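Local coordinates for glutathione S-transferase (Legionella pneumophila subsp. pneumophila str. Philadelphia 1, PDB 3NIV), which is a zeta-class member of the glutathione transferase superfamily that probably has maleylacetoacetate isomerase and glutathione transferase activity, at residues Y15-A20 with M70-Y75; C105-L110 with H136-G141. All blocks are in the same frame, centred on the assembly; numbering follows the deposited sequence.

Contact 1 (Y15-A20 with M70-Y75)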
ATOM      1  N   TYR A  15      10.239   6.344  -8.864  1.00 29.42           N
ATOM      2  CA  TYR A  15       9.831   6.427 -10.263  1.00 29.55           C
ATOM      3  C   TYR A  15       8.356   6.849 -10.318  1.00 26.93           C
ATOM      4  O   TYR A  15       7.995   7.780 -11.028  1.00 28.29           O
ATOM      5  CB  TYR A  15      10.100   5.071 -10.930  1.00 27.59           C
ATOM      6  CG  TYR A  15      10.024   5.003 -12.445  1.00 31.73           C
ATOM      7  CD1 TYR A  15       9.912   6.146 -13.230  1.00 27.58           C
ATOM      8  CD2 TYR A  15      10.094   3.774 -13.089  1.00 29.24           C
ATOM      9  CE1 TYR A  15       9.847   6.057 -14.599  1.00 27.55           C
ATOM     10  CE2 TYR A  15      10.030   3.681 -14.451  1.00 33.08           C
ATOM     11  CZ  TYR A  15       9.912   4.821 -15.209  1.00 30.30           C
ATOM     12  OH  TYR A  15       9.856   4.688 -16.580  1.00 29.11           O
ATOM     13  N   ARG A  16       7.512   6.201  -9.524  1.00 28.75           N
ATOM     14  CA  ARG A  16       6.105   6.608  -9.426  1.00 30.03           C
ATOM     15  C   ARG A  16       5.962   8.092  -9.144  1.00 29.08           C
ATOM     16  O   ARG A  16       5.250   8.810  -9.846  1.00 29.29           O
ATOM     17  CB  ARG A  16       5.413   5.882  -8.283  1.00 28.13           C
ATOM     18  CG  ARG A  16       5.490   4.403  -8.348  1.00 27.68           C
ATOM     19  CD  ARG A  16       5.095   3.833  -7.007  1.00 24.42           C
ATOM     20  NE  ARG A  16       5.317   2.399  -7.007  1.00 29.46           N
ATOM     21  CZ  ARG A  16       5.226   1.641  -5.929  1.00 26.40           C
ATOM     22  NH1 ARG A  16       4.916   2.202  -4.773  1.00 25.69           N
ATOM     23  NH2 ARG A  16       5.445   0.335  -6.016  1.00 24.75           N
ATOM     24  N   VAL A  17       6.613   8.544  -8.081  1.00 26.24           N
ATOM     25  CA  VAL A  17       6.532   9.943  -7.729  1.00 27.04           C
ATOM     26  C   VAL A  17       6.966  10.826  -8.886  1.00 26.86           C
ATOM     27  O   VAL A  17       6.296  11.791  -9.207  1.00 31.18           O
ATOM     28  CB  VAL A  17       7.351  10.274  -6.486  1.00 26.56           C
ATOM     29  CG1 VAL A  17       7.189  11.743  -6.142  1.00 26.59           C
ATOM     30  CG2 VAL A  17       6.896   9.417  -5.324  1.00 28.06           C
ATOM     31  N   ARG A  18       8.084  10.491  -9.519  1.00 30.32           N
ATOM     32  CA  ARG A  18       8.580  11.302 -10.629  1.00 31.04           C
ATOM     33  C   ARG A  18       7.564  11.435 -11.758  1.00 31.12           C
ATOM     34  O   ARG A  18       7.341  12.541 -12.252  1.00 32.40           O
ATOM     35  CB  ARG A  18       9.941  10.810 -11.131  1.00 31.81           C
ATOM     36  CG  ARG A  18      11.078  11.102 -10.140  1.00 33.81           C
ATOM     37  CD  ARG A  18      12.450  10.912 -10.760  1.00 30.56           C
ATOM     38  NE  ARG A  18      12.542   9.646 -11.472  1.00 30.96           N
ATOM     39  CZ  ARG A  18      13.014   8.522 -10.946  1.00 33.34           C
ATOM     40  NH1 ARG A  18      13.454   8.504  -9.693  1.00 31.70           N
ATOM     41  NH2 ARG A  18      13.063   7.416 -11.683  1.00 34.36           N
ATOM     42  N   ILE A  19       6.931  10.326 -12.144  1.00 30.41           N
ATOM     43  CA  ILE A  19       5.845  10.364 -13.132  1.00 30.32           C
ATOM     44  C   ILE A  19       4.675  11.255 -12.684  1.00 32.92           C
ATOM     45  O   ILE A  19       4.197  12.107 -13.437  1.00 32.87           O
ATOM     46  CB  ILE A  19       5.271   8.960 -13.411  1.00 29.51           C
ATOM     47  CG1 ILE A  19       6.395   7.948 -13.667  1.00 26.12           C
ATOM     48  CG2 ILE A  19       4.244   9.026 -14.555  1.00 29.93           C
ATOM     49  CD1 ILE A  19       5.932   6.624 -14.240  1.00 23.37           C
ATOM     50  N   ALA A  20       4.207  11.036 -11.460  1.00 31.75           N
ATOM     51  CA  ALA A  20       3.091  11.798 -10.923  1.00 32.72           C
ATOM     52  C   ALA A  20       3.362  13.294 -10.996  1.00 34.71           C
ATOM     53  O   ALA A  20       2.477  14.076 -11.344  1.00 34.13           O
ATOM     54  CB  ALA A  20       2.808  11.384  -9.492  1.00 27.36           C
HETATM   55  N   MSE A  70       2.669   6.421  -2.312  1.00 24.91           N
HETATM   56  CA  MSE A  70       1.216   6.536  -2.471  1.00 28.57           C
HETATM   57  C   MSE A  70       0.655   7.727  -1.688  1.00 29.89           C
HETATM   58  O   MSE A  70      -0.210   8.451  -2.177  1.00 29.00           O
HETATM   59  CB  MSE A  70       0.512   5.245  -2.068  1.00 26.83           C
HETATM   60  CG  MSE A  70       1.041   4.028  -2.789  1.00 29.49           C
HETATM   61 SE   MSE A  70       1.050   4.254  -4.742  1.00 55.07          SE
HETATM   62  CE  MSE A  70      -0.868   4.022  -5.074  1.00 34.02           C
ATOM     63  N   ALA A  71       1.175   7.935  -0.482  1.00 26.67           N
ATOM     64  CA  ALA A  71       0.795   9.081   0.329  1.00 28.53           C
ATOM     65  C   ALA A  71       1.233  10.378  -0.319  1.00 28.21           C
ATOM     66  O   ALA A  71       0.484  11.341  -0.348  1.00 27.91           O
ATOM     67  CB  ALA A  71       1.380   8.972   1.737  1.00 25.91           C
ATOM     68  N   ILE A  72       2.460  10.401  -0.826  1.00 29.34           N
ATOM     69  CA  ILE A  72       2.991  11.573  -1.519  1.00 28.36           C
ATOM     70  C   ILE A  72       2.107  11.952  -2.705  1.00 29.06           C
ATOM     71  O   ILE A  72       1.782  13.126  -2.926  1.00 28.57           O
ATOM     72  CB  ILE A  72       4.424  11.316  -2.016  1.00 30.21           C
ATOM     73  CG1 ILE A  72       5.406  11.410  -0.835  1.00 31.90           C
ATOM     74  CG2 ILE A  72       4.774  12.269  -3.165  1.00 28.54           C
ATOM     75  CD1 ILE A  72       6.832  11.023  -1.150  1.00 30.29           C
ATOM     76  N   ILE A  73       1.700  10.943  -3.456  1.00 26.27           N
ATOM     77  CA  ILE A  73       0.930  11.184  -4.662  1.00 30.93           C
ATOM     78  C   ILE A  73      -0.454  11.744  -4.331  1.00 33.25           C
ATOM     79  O   ILE A  73      -0.924  12.685  -4.974  1.00 33.24           O
ATOM     80  CB  ILE A  73       0.855   9.903  -5.522  1.00 27.19           C
ATOM     81  CG1 ILE A  73       2.206   9.675  -6.219  1.00 29.45           C
ATOM     82  CG2 ILE A  73      -0.268   9.998  -6.520  1.00 26.26           C
ATOM     83  CD1 ILE A  73       2.434   8.263  -6.700  1.00 28.58           C
ATOM     84  N   ASP A  74      -1.087  11.179  -3.309  1.00 32.61           N
ATOM     85  CA  ASP A  74      -2.406  11.631  -2.883  1.00 34.10           C
ATOM     86  C   ASP A  74      -2.378  13.079  -2.393  1.00 34.10           C
ATOM     87  O   ASP A  74      -3.328  13.836  -2.604  1.00 36.33           O
ATOM     88  CB  ASP A  74      -2.969  10.697  -1.806  1.00 37.00           C
ATOM     89  CG  ASP A  74      -3.627   9.448  -2.395  1.00 44.60           C
ATOM     90  OD1 ASP A  74      -3.876   9.405  -3.623  1.00 47.05           O
ATOM     91  OD2 ASP A  74      -3.911   8.505  -1.624  1.00 50.92           O
ATOM     92  N   TYR A  75      -1.277  13.461  -1.753  1.00 35.69           N
ATOM     93  CA  TYR A  75      -1.057  14.847  -1.348  1.00 37.29           C
ATOM     94  C   TYR A  75      -1.034  15.754  -2.578  1.00 34.89           C
ATOM     95  O   TYR A  75      -1.783  16.723  -2.663  1.00 37.00           O
ATOM     96  CB  TYR A  75       0.247  14.982  -0.543  1.00 33.21           C
ATOM     97  CG  TYR A  75       0.595  16.405  -0.149  1.00 35.85           C
ATOM     98  CD1 TYR A  75       0.083  16.972   1.013  1.00 35.57           C
ATOM     99  CD2 TYR A  75       1.445  17.177  -0.933  1.00 36.09           C
ATOM    100  CE1 TYR A  75       0.401  18.278   1.373  1.00 35.57           C
ATOM    101  CE2 TYR A  75       1.764  18.478  -0.579  1.00 33.32           C
ATOM    102  CZ  TYR A  75       1.240  19.021   0.571  1.00 36.92           C
ATOM    103  OH  TYR A  75       1.557  20.313   0.921  1.00 43.67           O
TER

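Contact 2 (C105-L110 with H136-G141)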
ATOM      1  N   CYS A 105       1.315  -2.990  -3.050  1.00 27.13           N
ATOM      2  CA  CYS A 105       1.128  -3.767  -1.816  1.00 32.03           C
ATOM      3  C   CYS A 105       1.377  -5.249  -2.013  1.00 33.68           C
ATOM      4  O   CYS A 105       1.933  -5.910  -1.143  1.00 33.70           O
ATOM      5  CB  CYS A 105      -0.289  -3.598  -1.256  1.00 32.17           C
ATOM      6  SG  CYS A 105      -0.572  -2.062  -0.358  1.00 41.59           S
ATOM      7  N   ASP A 106       0.940  -5.770  -3.155  1.00 31.31           N
ATOM      8  CA  ASP A 106       0.984  -7.206  -3.401  1.00 31.67           C
ATOM      9  C   ASP A 106       2.146  -7.610  -4.280  1.00 29.41           C
ATOM     10  O   ASP A 106       2.269  -8.781  -4.622  1.00 33.71           O
ATOM     11  CB  ASP A 106      -0.314  -7.691  -4.060  1.00 31.24           C
ATOM     12  CG  ASP A 106      -1.544  -7.457  -3.189  1.00 36.70           C
ATOM     13  OD1 ASP A 106      -1.390  -7.015  -2.024  1.00 34.26           O
ATOM     14  OD2 ASP A 106      -2.666  -7.715  -3.681  1.00 36.31           O
HETATM   15  N   MSE A 107       2.980  -6.655  -4.674  1.00 28.31           N
HETATM   16  CA  MSE A 107       4.090  -6.980  -5.572  1.00 30.79           C
HETATM   17  C   MSE A 107       5.405  -6.341  -5.133  1.00 30.43           C
HETATM   18  O   MSE A 107       6.344  -7.035  -4.736  1.00 28.39           O
HETATM   19  CB  MSE A 107       3.793  -6.563  -7.011  1.00 28.80           C
HETATM   20  CG  MSE A 107       2.520  -7.143  -7.635  1.00 30.73           C
HETATM   21 SE   MSE A 107       2.376  -6.669  -9.576  1.00 46.76          SE
HETATM   22  CE  MSE A 107       4.129  -7.340 -10.117  1.00 33.07           C
ATOM     23  N   HIS A 108       5.481  -5.019  -5.209  1.00 28.04           N
ATOM     24  CA  HIS A 108       6.738  -4.360  -4.915  1.00 29.23           C
ATOM     25  C   HIS A 108       7.340  -4.724  -3.553  1.00 30.16           C
ATOM     26  O   HIS A 108       8.516  -5.049  -3.480  1.00 29.35           O
ATOM     27  CB  HIS A 108       6.653  -2.849  -5.078  1.00 28.93           C
ATOM     28  CG  HIS A 108       7.998  -2.196  -5.164  1.00 34.40           C
ATOM     29  ND1 HIS A 108       9.035  -2.736  -5.900  1.00 35.96           N
ATOM     30  CD2 HIS A 108       8.480  -1.057  -4.612  1.00 31.96           C
ATOM     31  CE1 HIS A 108      10.100  -1.961  -5.787  1.00 37.27           C
ATOM     32  NE2 HIS A 108       9.786  -0.929  -5.022  1.00 35.67           N
ATOM     33  N   PRO A 109       6.538  -4.676  -2.474  1.00 31.16           N
ATOM     34  CA  PRO A 109       7.109  -4.969  -1.151  1.00 29.43           C
ATOM     35  C   PRO A 109       7.892  -6.276  -1.106  1.00 29.05           C
ATOM     36  O   PRO A 109       8.957  -6.325  -0.485  1.00 27.45           O
ATOM     37  CB  PRO A 109       5.880  -5.063  -0.247  1.00 28.50           C
ATOM     38  CG  PRO A 109       4.864  -4.199  -0.925  1.00 29.81           C
ATOM     39  CD  PRO A 109       5.113  -4.298  -2.399  1.00 27.64           C
ATOM     40  N   LEU A 110       7.375  -7.315  -1.757  1.00 29.09           N
ATOM     41  CA  LEU A 110       8.036  -8.625  -1.776  1.00 27.46           C
ATOM     42  C   LEU A 110       9.411  -8.644  -2.464  1.00 27.03           C
ATOM     43  O   LEU A 110      10.247  -9.488  -2.147  1.00 26.34           O
ATOM     44  CB  LEU A 110       7.139  -9.670  -2.443  1.00 24.34           C
ATOM     45  CG  LEU A 110       5.936 -10.236  -1.696  1.00 27.83           C
ATOM     46  CD1 LEU A 110       6.294 -10.432  -0.227  1.00 31.59           C
ATOM     47  CD2 LEU A 110       4.742  -9.334  -1.838  1.00 30.10           C
ATOM     48  N   HIS A 136       8.062 -15.082  -9.151  1.00 29.77           N
ATOM     49  CA  HIS A 136       6.817 -15.593  -8.586  1.00 30.97           C
ATOM     50  C   HIS A 136       5.811 -14.482  -8.285  1.00 29.25           C
ATOM     51  O   HIS A 136       4.630 -14.600  -8.592  1.00 26.89           O
ATOM     52  CB  HIS A 136       7.080 -16.393  -7.314  1.00 31.58           C
ATOM     53  CG  HIS A 136       5.831 -16.790  -6.602  1.00 32.69           C
ATOM     54  ND1 HIS A 136       4.830 -17.517  -7.211  1.00 32.21           N
ATOM     55  CD2 HIS A 136       5.402 -16.542  -5.341  1.00 31.08           C
ATOM     56  CE1 HIS A 136       3.843 -17.706  -6.355  1.00 30.95           C
ATOM     57  NE2 HIS A 136       4.165 -17.127  -5.214  1.00 31.90           N
ATOM     58  N   TRP A 137       6.285 -13.399  -7.683  1.00 27.95           N
ATOM     59  CA  TRP A 137       5.382 -12.325  -7.305  1.00 28.62           C
ATOM     60  C   TRP A 137       5.033 -11.502  -8.525  1.00 27.93           C
ATOM     61  O   TRP A 137       3.965 -10.885  -8.577  1.00 27.34           O
ATOM     62  CB  TRP A 137       5.955 -11.472  -6.165  1.00 25.42           C
ATOM     63  CG  TRP A 137       6.345 -12.311  -4.994  1.00 26.40           C
ATOM     64  CD1 TRP A 137       7.588 -12.455  -4.476  1.00 26.62           C
ATOM     65  CD2 TRP A 137       5.489 -13.162  -4.224  1.00 29.02           C
ATOM     66  NE1 TRP A 137       7.567 -13.323  -3.426  1.00 25.92           N
ATOM     67  CE2 TRP A 137       6.292 -13.779  -3.247  1.00 26.51           C
ATOM     68  CE3 TRP A 137       4.118 -13.453  -4.258  1.00 27.65           C
ATOM     69  CZ2 TRP A 137       5.780 -14.667  -2.309  1.00 26.45           C
ATOM     70  CZ3 TRP A 137       3.609 -14.338  -3.336  1.00 24.44           C
ATOM     71  CH2 TRP A 137       4.438 -14.940  -2.374  1.00 28.55           C
ATOM     72  N   LEU A 138       5.917 -11.505  -9.519  1.00 28.93           N
ATOM     73  CA  LEU A 138       5.582 -10.837 -10.774  1.00 28.46           C
ATOM     74  C   LEU A 138       4.384 -11.526 -11.429  1.00 27.57           C
ATOM     75  O   LEU A 138       3.409 -10.866 -11.795  1.00 30.00           O
ATOM     76  CB  LEU A 138       6.783 -10.737 -11.712  1.00 27.53           C
ATOM     77  CG  LEU A 138       7.652  -9.504 -11.433  1.00 30.22           C
ATOM     78  CD1 LEU A 138       6.900  -8.211 -11.639  1.00 29.38           C
ATOM     79  CD2 LEU A 138       8.134  -9.529 -10.026  1.00 31.92           C
ATOM     80  N   LYS A 139       4.429 -12.850 -11.517  1.00 26.58           N
ATOM     81  CA  LYS A 139       3.348 -13.597 -12.144  1.00 28.25           C
ATOM     82  C   LYS A 139       2.037 -13.363 -11.404  1.00 31.39           C
ATOM     83  O   LYS A 139       1.009 -13.075 -12.016  1.00 30.99           O
ATOM     84  CB  LYS A 139       3.652 -15.099 -12.192  1.00 27.90           C
ATOM     85  CG  LYS A 139       2.808 -15.841 -13.222  1.00 34.70           C
ATOM     86  CD  LYS A 139       2.605 -17.319 -12.892  1.00 38.31           C
ATOM     87  CE  LYS A 139       1.362 -17.863 -13.624  1.00 45.63           C
ATOM     88  NZ  LYS A 139       0.751 -19.076 -12.972  1.00 42.40           N
ATOM     89  N   THR A 140       2.076 -13.495 -10.084  1.00 30.14           N
ATOM     90  CA  THR A 140       0.874 -13.352  -9.285  1.00 29.29           C
ATOM     91  C   THR A 140       0.270 -11.964  -9.438  1.00 27.90           C
ATOM     92  O   THR A 140      -0.936 -11.828  -9.626  1.00 29.04           O
ATOM     93  CB  THR A 140       1.160 -13.629  -7.808  1.00 32.07           C
ATOM     94  OG1 THR A 140       1.691 -14.951  -7.682  1.00 36.17           O
ATOM     95  CG2 THR A 140      -0.125 -13.548  -7.003  1.00 33.30           C
ATOM     96  N   GLY A 141       1.123 -10.944  -9.362  1.00 26.11           N
ATOM     97  CA  GLY A 141       0.708  -9.560  -9.484  1.00 26.49           C
ATOM     98  C   GLY A 141       0.227  -9.158 -10.865  1.00 28.96           C
ATOM     99  O   GLY A 141      -0.744  -8.420 -11.007  1.00 27.52           O
TER

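Contact 1 (Y15-A20 with M70-Y75)
Ile73 packs against Arg16 and Ala20 where helices 12-23 and 69-79 run side by side. These two helices lie on one face of the sheet in the thioredoxin-like N-terminal domain of the glutathione transferase fold. The axes of the two segments are nearly parallel, 11° apart in direction, and 9.7 Å from each other at their closest. Although the CB of Ile73 does not point at the facing helix, its CG1 branch does the reaching. CG1 stands beside the backbone N and anti to the carbonyl carbon (chi1 -75°), and from there it meets Ala20 CB at 3.7 Å. One bond further on, CD1 approaches Arg16 CB to 4.1 Å, so the tip of the isoleucine lies against the aliphatic root of the arginine, one helical turn before Ala20. Beside this column, Val17 and Ile72 meet with their side chains at about a right angle, Val17 CG1 lying 3.9 Å from Ile72 CG2. No hydrogen bond joins the two segments, and every residue that touches is buried. The polar end of Arg16 is held from just before the second segment, where its NH1 bonds to Ser69 OG. The arginine chain is extended from CG to NE and touches helix 90-106; the selenium of Met70, a selenomethionine, approaches its guanidinium obliquely, 4.4 Å from NH1.

Contact 2 (C105-L110 with H136-G141)
Met107 and Leu110 are the residues of 105-110 that press on helix 127-149, meeting Trp137, Leu138 and Gly141. Ahead of them the chain faces the second subunit: Cys105, which forms an interchain disulfide in this protein, packs on Cys105 of that subunit, probably its partner, and Asp106 OD2 bonds to Gln68 NE2 of the same neighbour. Met107, a selenomethionine, sits between helices 90-106 and 108-111 and turns its chain across the bare backbone of Gly141. Its selenium lies 3.3 Å from Gly141 CA, an approach made possible by the missing side chain there. A bend at the last torsion (chi3 54°) then brings CE to Leu138 CD1 at 3.3 Å, tighter than usual for two carbons. This is helix packing inside the all-helical C-terminal domain of the glutathione transferase fold, where the end of helix 90-106 and the short helix 108-111 after it pack on the long helix 127-149. Further along, Leu110 lies over one face of the Trp137 indole and forms a CH-pi contact. Its CG stands 3.7 Å from the centroid of the five-membered ring and only 1° off the ring normal, while CB comes within 3.5 Å of Trp137 CD1. The opposite face of the indole is taken by His136 CD2, and Trp133 meets Trp137 edge-to-face while its NE1 bonds to Leu110 O.

In the fold
Contact 1 belongs to the thioredoxin-like domain and contact 2 to the helical C-terminal domain; their centres lie about 19 Å apart, on opposite sides of the chain's centre. They nevertheless meet where the domains join: Arg16 NH2 of contact 1 packs 3.5 Å from His108 CB of contact 2, and His108 also touches Thr12 at the start of helix 12-23. In related transferases glutathione binds near the start of this helix, so that junction probably lies close to the active site. Both contacts also border the second subunit, with Met70 packing on Leu101 and Leu110 on Val115 of that neighbour.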